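Local coordinates for protein nucleoside permease NupG (Escherichia coli K-12, PDB 7DLA) that transports purine and pyrimidine nucleosides across the bacterial inner membrane, driven by the proton motive force, as a nucleoside:proton symporter of the major facilitator superfamily, at residues Leu13-Trp18 against Phe104-Thr109; Leu25-Phe30 against Gly231-His236; Met85-Thr90 against Met160-Gly165; Val289-Arg294 against Ile316-Ala321. The protein carries 1 engineered substitution. One frame throughout, in Å; residues are numbered along the deposited sequence.

Interaction 1. Residues Leu13-Trp18 against Phe104-Thr109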
loop_
_atom_site.group_PDB
_atom_site.type_symbol
_atom_site.label_atom_id
_atom_site.label_comp_id
_atom_site.label_asym_id
_atom_site.label_seq_id
_atom_site.Cartn_x
_atom_site.Cartn_y
_atom_site.Cartn_z
ATOM N N LEU A 13 4.898 11.549 10.432
ATOM C CA LEU A 13 3.689 12.244 9.997
ATOM C C LEU A 13 3.222 11.751 8.638
ATOM O O LEU A 13 2.021 11.490 8.438
ATOM C CB LEU A 13 3.929 13.757 9.953
ATOM C CG LEU A 13 4.093 14.435 11.290
ATOM C CD1 LEU A 13 4.169 15.905 11.061
ATOM C CD2 LEU A 13 2.886 14.085 12.104
ATOM N N GLN A 14 4.158 11.673 7.680
ATOM C CA GLN A 14 3.907 11.225 6.322
ATOM C C GLN A 14 3.061 9.969 6.341
ATOM O O GLN A 14 2.144 9.792 5.529
ATOM C CB GLN A 14 5.220 10.935 5.600
ATOM C CG GLN A 14 5.027 10.140 4.329
ATOM C CD GLN A 14 4.573 11.003 3.172
ATOM O OE1 GLN A 14 4.871 12.192 3.126
ATOM N NE2 GLN A 14 3.819 10.424 2.254
ATOM N N PHE A 15 3.359 9.089 7.284
ATOM C CA PHE A 15 2.620 7.840 7.299
ATOM C C PHE A 15 1.510 7.785 8.328
ATOM O O PHE A 15 0.544 7.043 8.135
ATOM C CB PHE A 15 3.590 6.695 7.509
ATOM C CG PHE A 15 4.445 6.474 6.341
ATOM C CD1 PHE A 15 3.878 6.098 5.135
ATOM C CD2 PHE A 15 5.803 6.708 6.405
ATOM C CE1 PHE A 15 4.673 5.902 4.028
ATOM C CE2 PHE A 15 6.605 6.508 5.310
ATOM C CZ PHE A 15 6.040 6.106 4.116
ATOM N N CYS A 16 1.622 8.539 9.411
ATOM C CA CYS A 16 0.544 8.608 10.377
ATOM C C CYS A 16 -0.726 9.069 9.694
ATOM O O CYS A 16 -1.777 8.437 9.833
ATOM C CB CYS A 16 0.925 9.561 11.501
ATOM S SG CYS A 16 0.032 9.215 12.975
ATOM N N LEU A 17 -0.632 10.145 8.898
ATOM C CA LEU A 17 -1.832 10.668 8.246
ATOM C C LEU A 17 -2.465 9.620 7.351
ATOM O O LEU A 17 -3.691 9.551 7.254
ATOM C CB LEU A 17 -1.536 11.936 7.439
ATOM C CG LEU A 17 -0.796 11.916 6.096
ATOM C CD1 LEU A 17 -1.706 11.695 4.870
ATOM C CD2 LEU A 17 -0.030 13.199 5.931
ATOM N N TRP A 18 -1.653 8.813 6.670
ATOM C CA TRP A 18 -2.213 7.758 5.828
ATOM C C TRP A 18 -2.848 6.635 6.654
ATOM O O TRP A 18 -3.978 6.217 6.365
ATOM C CB TRP A 18 -1.135 7.203 4.904
ATOM C CG TRP A 18 -1.641 6.766 3.523
ATOM C CD1 TRP A 18 -2.717 7.264 2.845
ATOM C CD2 TRP A 18 -1.023 5.819 2.645
ATOM N NE1 TRP A 18 -2.840 6.648 1.626
ATOM C CE2 TRP A 18 -1.809 5.760 1.475
ATOM C CE3 TRP A 18 0.107 4.999 2.742
ATOM C CZ2 TRP A 18 -1.497 4.918 0.406
ATOM C CZ3 TRP A 18 0.410 4.166 1.690
ATOM C CH2 TRP A 18 -0.389 4.129 0.533
ATOM N N PHE A 104 -4.142 11.483 -5.853
ATOM C CA PHE A 104 -3.375 12.207 -6.856
ATOM C C PHE A 104 -2.384 13.133 -6.184
ATOM O O PHE A 104 -1.271 13.317 -6.676
ATOM C CB PHE A 104 -4.325 12.994 -7.752
ATOM C CG PHE A 104 -4.532 12.381 -9.104
ATOM C CD1 PHE A 104 -5.276 11.208 -9.246
ATOM C CD2 PHE A 104 -4.003 12.964 -10.232
ATOM C CE1 PHE A 104 -5.476 10.629 -10.494
ATOM C CE2 PHE A 104 -4.199 12.384 -11.488
ATOM C CZ PHE A 104 -4.946 11.221 -11.611
ATOM N N ALA A 105 -2.764 13.702 -5.040
ATOM C CA ALA A 105 -1.844 14.516 -4.255
ATOM C C ALA A 105 -0.917 13.681 -3.375
ATOM O O ALA A 105 0.249 14.028 -3.201
ATOM C CB ALA A 105 -2.623 15.499 -3.384
ATOM N N TYR A 106 -1.404 12.580 -2.826
ATOM C CA TYR A 106 -0.651 11.867 -1.809
ATOM C C TYR A 106 0.380 10.917 -2.382
ATOM O O TYR A 106 1.473 10.806 -1.831
ATOM C CB TYR A 106 -1.591 11.093 -0.902
ATOM C CG TYR A 106 -0.836 10.388 0.191
ATOM C CD1 TYR A 106 -0.316 9.114 0.011
ATOM C CD2 TYR A 106 -0.522 11.055 1.355
ATOM C CE1 TYR A 106 0.389 8.499 1.014
ATOM C CE2 TYR A 106 0.203 10.457 2.343
ATOM C CZ TYR A 106 0.651 9.189 2.177
ATOM O OH TYR A 106 1.367 8.639 3.209
ATOM N N MET A 107 0.019 10.174 -3.418
ATOM C CA MET A 107 0.912 9.212 -4.055
ATOM C C MET A 107 2.274 9.798 -4.407
ATOM O O MET A 107 3.295 9.181 -4.060
ATOM C CB MET A 107 0.202 8.667 -5.297
ATOM C CG MET A 107 -0.870 7.641 -5.016
ATOM S SD MET A 107 -0.906 6.888 -3.381
ATOM C CE MET A 107 0.615 5.984 -3.279
ATOM N N PRO A 108 2.376 10.962 -5.057
ATOM C CA PRO A 108 3.707 11.501 -5.357
ATOM C C PRO A 108 4.556 11.781 -4.122
ATOM O O PRO A 108 5.796 11.728 -4.193
ATOM C CB PRO A 108 3.362 12.782 -6.126
ATOM C CG PRO A 108 2.045 12.462 -6.763
ATOM C CD PRO A 108 1.329 11.812 -5.657
ATOM N N THR A 109 3.932 12.097 -2.980
ATOM C CA THR A 109 4.720 12.461 -1.804
ATOM C C THR A 109 5.579 11.295 -1.341
ATOM O O THR A 109 6.623 11.513 -0.714
ATOM C CB THR A 109 3.818 12.985 -0.649
ATOM O OG1 THR A 109 2.972 11.954 -0.132
ATOM C CG2 THR A 109 2.956 14.118 -1.135
#

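Interaction 2. Residues Leu25-Phe30 against Gly231-His236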
loop_
_atom_site.group_PDB
_atom_site.type_symbol
_atom_site.label_atom_id
_atom_site.label_comp_id
_atom_site.label_asym_id
_atom_site.label_seq_id
_atom_site.Cartn_x
_atom_site.Cartn_y
_atom_site.Cartn_z
ATOM N N LEU A 25 -11.119 2.584 6.208
ATOM C CA LEU A 25 -12.064 3.298 5.350
ATOM C C LEU A 25 -13.036 2.354 4.641
ATOM O O LEU A 25 -14.183 2.718 4.362
ATOM C CB LEU A 25 -11.303 4.132 4.324
ATOM C CG LEU A 25 -12.201 5.041 3.472
ATOM C CD1 LEU A 25 -13.033 6.053 4.279
ATOM C CD2 LEU A 25 -11.476 5.692 2.292
ATOM N N GLY A 26 -12.603 1.144 4.322
ATOM C CA GLY A 26 -13.540 0.186 3.770
ATOM C C GLY A 26 -14.687 -0.079 4.711
ATOM O O GLY A 26 -15.845 0.001 4.321
ATOM N N SER A 27 -14.353 -0.379 5.971
ATOM C CA SER A 27 -15.374 -0.667 7.013
ATOM C C SER A 27 -16.314 0.534 7.180
ATOM O O SER A 27 -17.543 0.320 7.219
ATOM C CB SER A 27 -14.721 -1.038 8.320
ATOM O OG SER A 27 -14.362 -2.412 8.332
ATOM N N TYR A 28 -15.752 1.744 7.273
ATOM C CA TYR A 28 -16.548 2.953 7.444
ATOM C C TYR A 28 -17.474 3.165 6.252
ATOM O O TYR A 28 -18.607 3.638 6.416
ATOM C CB TYR A 28 -15.619 4.149 7.674
ATOM C CG TYR A 28 -16.217 5.514 7.427
ATOM C CD1 TYR A 28 -17.040 6.152 8.379
ATOM C CD2 TYR A 28 -15.943 6.177 6.240
ATOM C CE1 TYR A 28 -17.585 7.435 8.131
ATOM C CE2 TYR A 28 -16.465 7.432 5.985
ATOM C CZ TYR A 28 -17.282 8.073 6.922
ATOM O OH TYR A 28 -17.760 9.333 6.578
ATOM N N MET A 29 -17.030 2.787 5.049
ATOM C CA MET A 29 -17.943 2.831 3.916
ATOM C C MET A 29 -19.020 1.761 4.025
ATOM O O MET A 29 -20.177 2.003 3.667
ATOM C CB MET A 29 -17.167 2.677 2.618
ATOM C CG MET A 29 -16.274 3.845 2.378
ATOM S SD MET A 29 -15.602 3.952 0.743
ATOM C CE MET A 29 -14.040 3.080 1.017
ATOM N N PHE A 30 -18.680 0.585 4.538
ATOM C CA PHE A 30 -19.644 -0.511 4.540
ATOM C C PHE A 30 -20.553 -0.487 5.762
ATOM O O PHE A 30 -21.777 -0.403 5.628
ATOM C CB PHE A 30 -18.905 -1.845 4.440
ATOM C CG PHE A 30 -19.803 -3.037 4.421
ATOM C CD1 PHE A 30 -20.434 -3.424 3.257
ATOM C CD2 PHE A 30 -20.038 -3.757 5.583
ATOM C CE1 PHE A 30 -21.252 -4.533 3.231
ATOM C CE2 PHE A 30 -20.849 -4.880 5.561
ATOM C CZ PHE A 30 -21.463 -5.263 4.383
ATOM N N GLY A 231 -10.073 -6.451 5.311
ATOM C CA GLY A 231 -9.844 -7.317 6.451
ATOM C C GLY A 231 -10.483 -6.750 7.696
ATOM O O GLY A 231 -11.014 -7.483 8.538
ATOM N N ASN A 232 -10.477 -5.430 7.807
ATOM C CA ASN A 232 -11.134 -4.798 8.929
ATOM C C ASN A 232 -12.647 -4.987 8.818
ATOM O O ASN A 232 -13.332 -5.206 9.828
ATOM C CB ASN A 232 -10.744 -3.323 8.954
ATOM C CG ASN A 232 -11.434 -2.565 10.037
ATOM O OD1 ASN A 232 -12.585 -2.150 9.910
ATOM N ND2 ASN A 232 -10.704 -2.343 11.126
ATOM N N THR A 233 -13.182 -4.936 7.583
ATOM C CA THR A 233 -14.611 -5.187 7.370
ATOM C C THR A 233 -14.966 -6.634 7.643
ATOM O O THR A 233 -16.045 -6.919 8.166
ATOM C CB THR A 233 -15.032 -4.801 5.950
ATOM O OG1 THR A 233 -14.507 -3.506 5.618
ATOM C CG2 THR A 233 -16.536 -4.765 5.831
ATOM N N PHE A 234 -14.058 -7.552 7.329
ATOM C CA PHE A 234 -14.285 -8.958 7.622
ATOM C C PHE A 234 -14.255 -9.219 9.124
ATOM O O PHE A 234 -15.035 -10.032 9.631
ATOM C CB PHE A 234 -13.269 -9.810 6.851
ATOM C CG PHE A 234 -12.973 -11.140 7.479
ATOM C CD1 PHE A 234 -13.937 -12.139 7.502
ATOM C CD2 PHE A 234 -11.762 -11.377 8.105
ATOM C CE1 PHE A 234 -13.678 -13.369 8.097
ATOM C CE2 PHE A 234 -11.490 -12.610 8.696
ATOM C CZ PHE A 234 -12.449 -13.602 8.698
ATOM N N LEU A 235 -13.396 -8.518 9.859
ATOM C CA LEU A 235 -13.379 -8.706 11.308
ATOM C C LEU A 235 -14.576 -8.044 11.979
ATOM O O LEU A 235 -15.114 -8.569 12.965
ATOM C CB LEU A 235 -12.081 -8.170 11.894
ATOM C CG LEU A 235 -10.852 -8.975 11.520
ATOM C CD1 LEU A 235 -9.659 -8.376 12.206
ATOM C CD2 LEU A 235 -11.069 -10.369 12.007
ATOM N N HIS A 236 -15.017 -6.909 11.452
ATOM C CA HIS A 236 -16.237 -6.303 11.943
ATOM C C HIS A 236 -17.484 -7.065 11.493
ATOM O O HIS A 236 -18.539 -6.908 12.103
ATOM C CB HIS A 236 -16.239 -4.840 11.502
ATOM C CG HIS A 236 -15.538 -3.940 12.476
ATOM N ND1 HIS A 236 -16.119 -3.515 13.657
ATOM C CD2 HIS A 236 -14.276 -3.443 12.478
ATOM C CE1 HIS A 236 -15.256 -2.770 14.326
ATOM N NE2 HIS A 236 -14.132 -2.710 13.632
#

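Interaction 3. Residues Met85-Thr90 against Met160-Gly165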
loop_
_atom_site.group_PDB
_atom_site.type_symbol
_atom_site.label_atom_id
_atom_site.label_comp_id
_atom_site.label_asym_id
_atom_site.label_seq_id
_atom_site.Cartn_x
_atom_site.Cartn_y
_atom_site.Cartn_z
ATOM N N MET A 85 -12.951 17.236 3.572
ATOM C CA MET A 85 -14.175 17.106 2.775
ATOM C C MET A 85 -14.687 15.675 2.746
ATOM O O MET A 85 -15.894 15.435 2.639
ATOM C CB MET A 85 -13.955 17.561 1.339
ATOM C CG MET A 85 -13.815 19.030 1.103
ATOM S SD MET A 85 -13.493 19.260 -0.660
ATOM C CE MET A 85 -15.143 19.593 -1.321
ATOM N N ALA A 86 -13.775 14.711 2.793
ATOM C CA ALA A 86 -14.160 13.308 2.695
ATOM C C ALA A 86 -14.936 12.874 3.932
ATOM O O ALA A 86 -15.869 12.060 3.833
ATOM C CB ALA A 86 -12.908 12.435 2.473
ATOM N N ALA A 87 -14.576 13.419 5.102
ATOM C CA ALA A 87 -15.401 13.180 6.284
ATOM C C ALA A 87 -16.801 13.798 6.169
ATOM O O ALA A 87 -17.660 13.509 7.005
ATOM C CB ALA A 87 -14.688 13.682 7.528
ATOM N N GLN A 88 -17.066 14.609 5.144
ATOM C CA GLN A 88 -18.395 15.146 4.875
ATOM C C GLN A 88 -19.050 14.539 3.636
ATOM O O GLN A 88 -20.067 15.046 3.152
ATOM C CB GLN A 88 -18.325 16.668 4.752
ATOM C CG GLN A 88 -17.714 17.356 5.955
ATOM C CD GLN A 88 -18.413 18.672 6.222
ATOM O OE1 GLN A 88 -18.233 19.645 5.475
ATOM N NE2 GLN A 88 -19.312 18.677 7.217
ATOM N N VAL A 89 -18.503 13.457 3.123
ATOM C CA VAL A 89 -18.997 12.841 1.903
ATOM C C VAL A 89 -19.925 11.706 2.294
ATOM O O VAL A 89 -19.602 10.912 3.191
ATOM C CB VAL A 89 -17.832 12.342 1.034
ATOM C CG1 VAL A 89 -18.274 11.174 0.182
ATOM C CG2 VAL A 89 -17.280 13.489 0.188
ATOM N N THR A 90 -21.080 11.628 1.639
ATOM C CA THR A 90 -22.070 10.633 2.006
ATOM C C THR A 90 -22.382 9.627 0.901
ATOM O O THR A 90 -22.976 8.590 1.202
ATOM C CB THR A 90 -23.359 11.336 2.475
ATOM O OG1 THR A 90 -24.426 10.394 2.543
ATOM C CG2 THR A 90 -23.747 12.428 1.509
ATOM N N MET A 160 -14.426 10.074 11.946
ATOM C CA MET A 160 -13.413 10.803 12.687
ATOM C C MET A 160 -12.017 10.509 12.166
ATOM O O MET A 160 -11.179 11.416 12.074
ATOM C CB MET A 160 -13.545 10.466 14.169
ATOM C CG MET A 160 -14.440 11.433 14.908
ATOM S SD MET A 160 -13.622 13.018 14.780
ATOM C CE MET A 160 -12.073 12.597 15.544
ATOM N N GLN A 161 -11.757 9.247 11.820
ATOM C CA GLN A 161 -10.450 8.871 11.297
ATOM C C GLN A 161 -9.984 9.867 10.247
ATOM O O GLN A 161 -8.810 10.260 10.228
ATOM C CB GLN A 161 -10.523 7.459 10.719
ATOM C CG GLN A 161 -11.456 7.358 9.527
ATOM C CD GLN A 161 -11.522 5.963 8.963
ATOM O OE1 GLN A 161 -11.180 5.025 9.654
ATOM N NE2 GLN A 161 -11.996 5.811 7.732
ATOM N N LEU A 162 -10.918 10.345 9.418
ATOM C CA LEU A 162 -10.586 11.243 8.317
ATOM C C LEU A 162 -10.225 12.638 8.828
ATOM O O LEU A 162 -9.293 13.287 8.318
ATOM C CB LEU A 162 -11.776 11.315 7.367
ATOM C CG LEU A 162 -11.965 10.207 6.331
ATOM C CD1 LEU A 162 -13.140 10.565 5.482
ATOM C CD2 LEU A 162 -10.748 9.960 5.454
ATOM N N TYR A 163 -10.958 13.124 9.832
ATOM C CA TYR A 163 -10.601 14.409 10.423
ATOM C C TYR A 163 -9.194 14.349 10.983
ATOM O O TYR A 163 -8.395 15.267 10.781
ATOM C CB TYR A 163 -11.616 14.801 11.507
ATOM C CG TYR A 163 -12.759 15.554 10.906
ATOM C CD1 TYR A 163 -12.546 16.360 9.811
ATOM C CD2 TYR A 163 -14.054 15.408 11.377
ATOM C CE1 TYR A 163 -13.561 17.032 9.216
ATOM C CE2 TYR A 163 -15.105 16.080 10.768
ATOM C CZ TYR A 163 -14.839 16.900 9.681
ATOM O OH TYR A 163 -15.824 17.600 9.021
ATOM N N ILE A 164 -8.866 13.241 11.643
ATOM C CA ILE A 164 -7.547 13.068 12.242
ATOM C C ILE A 164 -6.463 13.012 11.165
ATOM O O ILE A 164 -5.389 13.599 11.313
ATOM C CB ILE A 164 -7.555 11.799 13.110
ATOM C CG1 ILE A 164 -8.668 11.900 14.144
ATOM C CG2 ILE A 164 -6.214 11.589 13.775
ATOM C CD1 ILE A 164 -8.734 10.716 15.056
ATOM N N GLY A 165 -6.715 12.298 10.072
ATOM C CA GLY A 165 -5.736 12.264 8.999
ATOM C C GLY A 165 -5.464 13.636 8.412
ATOM O O GLY A 165 -4.313 14.009 8.176
#

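Interaction 4. Residues Val289-Arg294 against Ile316-Ala321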
loop_
_atom_site.group_PDB
_atom_site.type_symbol
_atom_site.label_atom_id
_atom_site.label_comp_id
_atom_site.label_asym_id
_atom_site.label_seq_id
_atom_site.Cartn_x
_atom_site.Cartn_y
_atom_site.Cartn_z
ATOM N N VAL A 289 3.003 -18.702 -2.471
ATOM C CA VAL A 289 2.407 -19.725 -1.618
ATOM C C VAL A 289 1.862 -19.095 -0.340
ATOM O O VAL A 289 0.778 -19.466 0.150
ATOM C CB VAL A 289 3.441 -20.834 -1.337
ATOM C CG1 VAL A 289 3.023 -21.724 -0.162
ATOM C CG2 VAL A 289 3.629 -21.655 -2.582
ATOM N N ALA A 290 2.587 -18.115 0.207
ATOM C CA ALA A 290 2.136 -17.470 1.434
ATOM C C ALA A 290 0.774 -16.798 1.251
ATOM O O ALA A 290 -0.039 -16.789 2.178
ATOM C CB ALA A 290 3.191 -16.467 1.907
ATOM N N TRP A 291 0.509 -16.226 0.069
ATOM C CA TRP A 291 -0.810 -15.629 -0.151
ATOM C C TRP A 291 -1.926 -16.663 -0.032
ATOM O O TRP A 291 -3.007 -16.371 0.510
ATOM C CB TRP A 291 -0.887 -14.926 -1.505
ATOM C CG TRP A 291 -0.298 -13.559 -1.498
ATOM C CD1 TRP A 291 0.844 -13.140 -2.120
ATOM C CD2 TRP A 291 -0.802 -12.422 -0.775
ATOM N NE1 TRP A 291 1.060 -11.796 -1.855
ATOM C CE2 TRP A 291 0.067 -11.341 -1.030
ATOM C CE3 TRP A 291 -1.914 -12.213 0.057
ATOM C CZ2 TRP A 291 -0.138 -10.072 -0.480
ATOM C CZ3 TRP A 291 -2.117 -10.943 0.607
ATOM C CH2 TRP A 291 -1.234 -9.892 0.335
ATOM N N ILE A 292 -1.694 -17.866 -0.559
ATOM C CA ILE A 292 -2.654 -18.953 -0.384
ATOM C C ILE A 292 -2.952 -19.124 1.090
ATOM O O ILE A 292 -4.111 -19.044 1.525
ATOM C CB ILE A 292 -2.111 -20.270 -0.965
ATOM C CG1 ILE A 292 -1.770 -20.126 -2.444
ATOM C CG2 ILE A 292 -3.119 -21.407 -0.722
ATOM C CD1 ILE A 292 -1.139 -21.365 -3.017
ATOM N N LEU A 293 -1.887 -19.384 1.864
ATOM C CA LEU A 293 -2.045 -19.608 3.302
ATOM C C LEU A 293 -2.784 -18.459 3.982
ATOM O O LEU A 293 -3.647 -18.678 4.843
ATOM C CB LEU A 293 -0.692 -19.784 3.948
ATOM C CG LEU A 293 -0.070 -21.150 4.038
ATOM C CD1 LEU A 293 1.417 -20.913 4.064
ATOM C CD2 LEU A 293 -0.507 -21.786 5.333
ATOM N N ARG A 294 -2.450 -17.227 3.609
ATOM C CA ARG A 294 -3.079 -16.052 4.194
ATOM C C ARG A 294 -4.591 -16.113 4.000
ATOM O O ARG A 294 -5.358 -16.160 4.977
ATOM C CB ARG A 294 -2.467 -14.805 3.542
ATOM C CG ARG A 294 -2.501 -13.468 4.287
ATOM C CD ARG A 294 -3.896 -12.885 4.446
ATOM N NE ARG A 294 -3.865 -11.494 4.910
ATOM C CZ ARG A 294 -3.618 -11.068 6.144
ATOM N NH1 ARG A 294 -3.369 -11.929 7.128
ATOM N NH2 ARG A 294 -3.621 -9.760 6.379
ATOM N N ILE A 316 0.787 -13.032 10.486
ATOM C CA ILE A 316 2.222 -13.299 10.345
ATOM C C ILE A 316 2.560 -13.628 8.889
ATOM O O ILE A 316 3.503 -13.080 8.304
ATOM C CB ILE A 316 2.645 -14.455 11.267
ATOM C CG1 ILE A 316 2.414 -14.112 12.745
ATOM C CG2 ILE A 316 4.116 -14.806 10.985
ATOM C CD1 ILE A 316 3.154 -12.930 13.170
ATOM N N VAL A 317 1.783 -14.537 8.288
ATOM C CA VAL A 317 2.048 -14.942 6.910
ATOM C C VAL A 317 1.965 -13.762 5.962
ATOM O O VAL A 317 2.646 -13.732 4.918
ATOM C CB VAL A 317 1.106 -16.082 6.474
ATOM C CG1 VAL A 317 1.662 -16.753 5.260
ATOM C CG2 VAL A 317 1.057 -17.137 7.526
ATOM N N TYR A 318 1.157 -12.772 6.308
ATOM C CA TYR A 318 0.968 -11.633 5.419
ATOM C C TYR A 318 2.284 -10.920 5.127
ATOM O O TYR A 318 2.472 -10.375 4.036
ATOM C CB TYR A 318 -0.025 -10.644 6.041
ATOM C CG TYR A 318 -0.078 -9.320 5.331
ATOM C CD1 TYR A 318 -0.839 -9.152 4.186
ATOM C CD2 TYR A 318 0.674 -8.258 5.770
ATOM C CE1 TYR A 318 -0.878 -7.934 3.535
ATOM C CE2 TYR A 318 0.651 -7.052 5.126
ATOM C CZ TYR A 318 -0.121 -6.888 4.017
ATOM O OH TYR A 318 -0.121 -5.656 3.404
ATOM N N GLY A 319 3.193 -10.888 6.096
ATOM C CA GLY A 319 4.351 -10.027 5.948
ATOM C C GLY A 319 5.305 -10.545 4.895
ATOM O O GLY A 319 5.723 -9.813 3.992
ATOM N N CYS A 320 5.683 -11.810 5.015
ATOM C CA CYS A 320 6.364 -12.479 3.922
ATOM C C CYS A 320 5.587 -12.314 2.618
ATOM O O CYS A 320 6.109 -11.774 1.640
ATOM C CB CYS A 320 6.555 -13.946 4.290
ATOM S SG CYS A 320 6.682 -14.992 2.906
ATOM N N ALA A 321 4.310 -12.725 2.603
ATOM C CA ALA A 321 3.515 -12.651 1.375
ATOM C C ALA A 321 3.634 -11.301 0.665
ATOM O O ALA A 321 3.795 -11.251 -0.557
ATOM C CB ALA A 321 2.051 -12.949 1.687
#

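Interaction 1. Residues Leu13-Trp18 against Phe104-Thr109
The phenol ring of Y106 is filled on both faces: the indole of W18 lies against one, and the hydroxyl of T109, from the next turn of its own helix, sits over the centre of the other. Between the five-membered ring of W18 and the phenol this is a face-to-face stack, with centroids 4.0 Å apart and planes inclined by 26°. Y106 CE1 comes down over the indole at 3.4 Å from W18 CD2. At the edge of the phenol, in its plane, lies the carbonyl oxygen of Q14, which accepts a hydrogen bond from Y106 OH at 2.7 Å. CD1 of L17 reaches Y106 CE2 at 3.4 Å, and the sulfur of M107 makes an oblique Met-aromatic contact with the six-membered ring of W18. Helix 3-19 is the first part of the first transmembrane helix, and helix 92-122 contains the fourth of the twelve of the major facilitator fold. They run roughly antiparallel here (144°), with axes 11.8 Å apart, a gap that the extended tyrosine spans. The helix of Y106 is kinked at P108, whose nitrogen has no bond to the preceding turn. Q14 leaves its backbone with CG anti to N and then bends at chi2 (80°), which swings the amide across towards T109. There NE2 donates to T109 OG1 at 3.0 Å, an almost straight bond lying in the amide plane. T109 OG1 in turn donates to the carbonyl oxygen Y106 O, while Q14 OE1 is taken up by H76 and Y72 of helix 68-86.

Interaction 2. Residues Leu25-Phe30 against Gly231-His236
S27 and T233 meet where the first and seventh transmembrane helices, one from each half of the major facilitator fold, come together near the periplasmic surface. Contact between the two halves at this end is consistent with a transporter closed towards the periplasm. The helix axes pass 8.0 Å apart at 52° to one another. G26, without a side chain, lies next to S27 and lets T233 OG1 come close to the backbone, and the CA atoms of S27 and T233 are separated by 4.6 Å.

Polar contacts centre on the serine hydroxyl. T233 OG1 donates to S27 OG at 2.9 Å, a bond for which the threonine hydroxyl is turned beside its own backbone N (chi1 -47°). S27 OG also points to the amide oxygen of N232, but that oxygen is crowded in the model and the separation is implausibly short, so the details of this second bond are doubtful.

Apolar packing is confined to the other branch of the threonine. T233 CG2, set anti to its backbone N, meets the ring of F30 obliquely, with CD2 of F30 at 3.7 Å. F30 itself lies in a wider pi-type turn at residues 28-30, and its side chain also touches I40 of helix 37-64.

Beyond S27, E156 ties together two side chains of helix 226-236. The imidazole of H236 presents an edge to N232 O, one turn earlier, and both H236 NE2 and N232 ND2 are hydrogen-bonded to E156 OE2.

Interaction 3. Residues Met85-Thr90 against Met160-Gly165
At the periplasmic end of the third transmembrane helix the chain folds into a type I beta turn from A86 to V89, and A87 of that turn packs against L162 and Y163 at the start of the sixth. The methyl of A87 stands over the middle of the Y163 ring, a CH-pi contact with CB 3.9 Å from the ring centroid and only 10° off its normal. The same methyl touches L162 CB at 3.8 Å, and so lies against two successive residues of helix 160-177. L162 holds CG anti to its carbonyl carbon (chi1 -82°), which carries CD1 over the backbone between A86 and A87 and against A86 CB at 3.6 Å. Both helices belong to the N-terminal half of the major facilitator fold, and here they pack without a hydrogen bond between 85-90 and 160-165. Small alanine side chains allow the CA atoms of A87 and L162 to approach to 5.6 Å. On the outer margin, Q88 lays its chain obliquely past the phenol, with CG 3.6 Å from Y163 OH. The tyrosine ring also meets that of F84, earlier on helix 68-86, while W21 packs against L162 and H159 against A87.

Interaction 4. Residues Val289-Arg294 against Ile316-Ala321
W291 turns CG away from its carbonyl carbon (chi1 -81°) and Y318 turns its own away from the backbone N (chi1 169°); with these torsions the two aromatic side chains lie side by side and point the same way. They meet obliquely, W291 CH2 lying 3.8 Å from Y318 CE1. A321 fills a face of the indole: its CB stands over the five-membered ring at 3.7 Å from the centroid, in a CH-pi contact. The methyl of A321 also touches that of A290, at 3.7 Å between the CB atoms. Here the ninth and tenth transmembrane helices of the major facilitator fold pack as antiparallel neighbours, inclined at 154°, with axes 8.4 Å apart where A290 and A321 face each other. V317 extends the apolar seam, its CG1 branch meeting A290 CB at 3.7 Å and L293 CB more loosely. C320 SG reaches A290 CB from the tenth helix. R294 crosses Y318 obliquely, its flat guanidinium laid over Y318 CB, with NH2 3.6 Å from CD1 of the ring. Hydrogen bonds from NH1 to S314 and from NH2 to T227 and S260 hold this buried charge in position, while Y318 OH is bonded to N228.

Interactions 1 and 3 lie within the N-terminal half of the transporter and interaction 4 within the C-terminal half; interaction 2 joins the halves. Helices 3-19 and 25-32, which supply the first segments of interactions 1 and 2, follow each other in the chain, and those contacts are centred 21 Å apart. Interaction 3 touches both: L17 packs against G165, and the hydroxyl of Y28 comes loosely against the carbonyl oxygens of A87 and V89. Interaction 4 comes last along the chain, its centre 20 Å from that of interaction 2 and 32 Å from that of interaction 3. In the alternating-access mechanism of this superfamily the halves move against each other, so interaction 2 would probably have to open when the periplasmic side does.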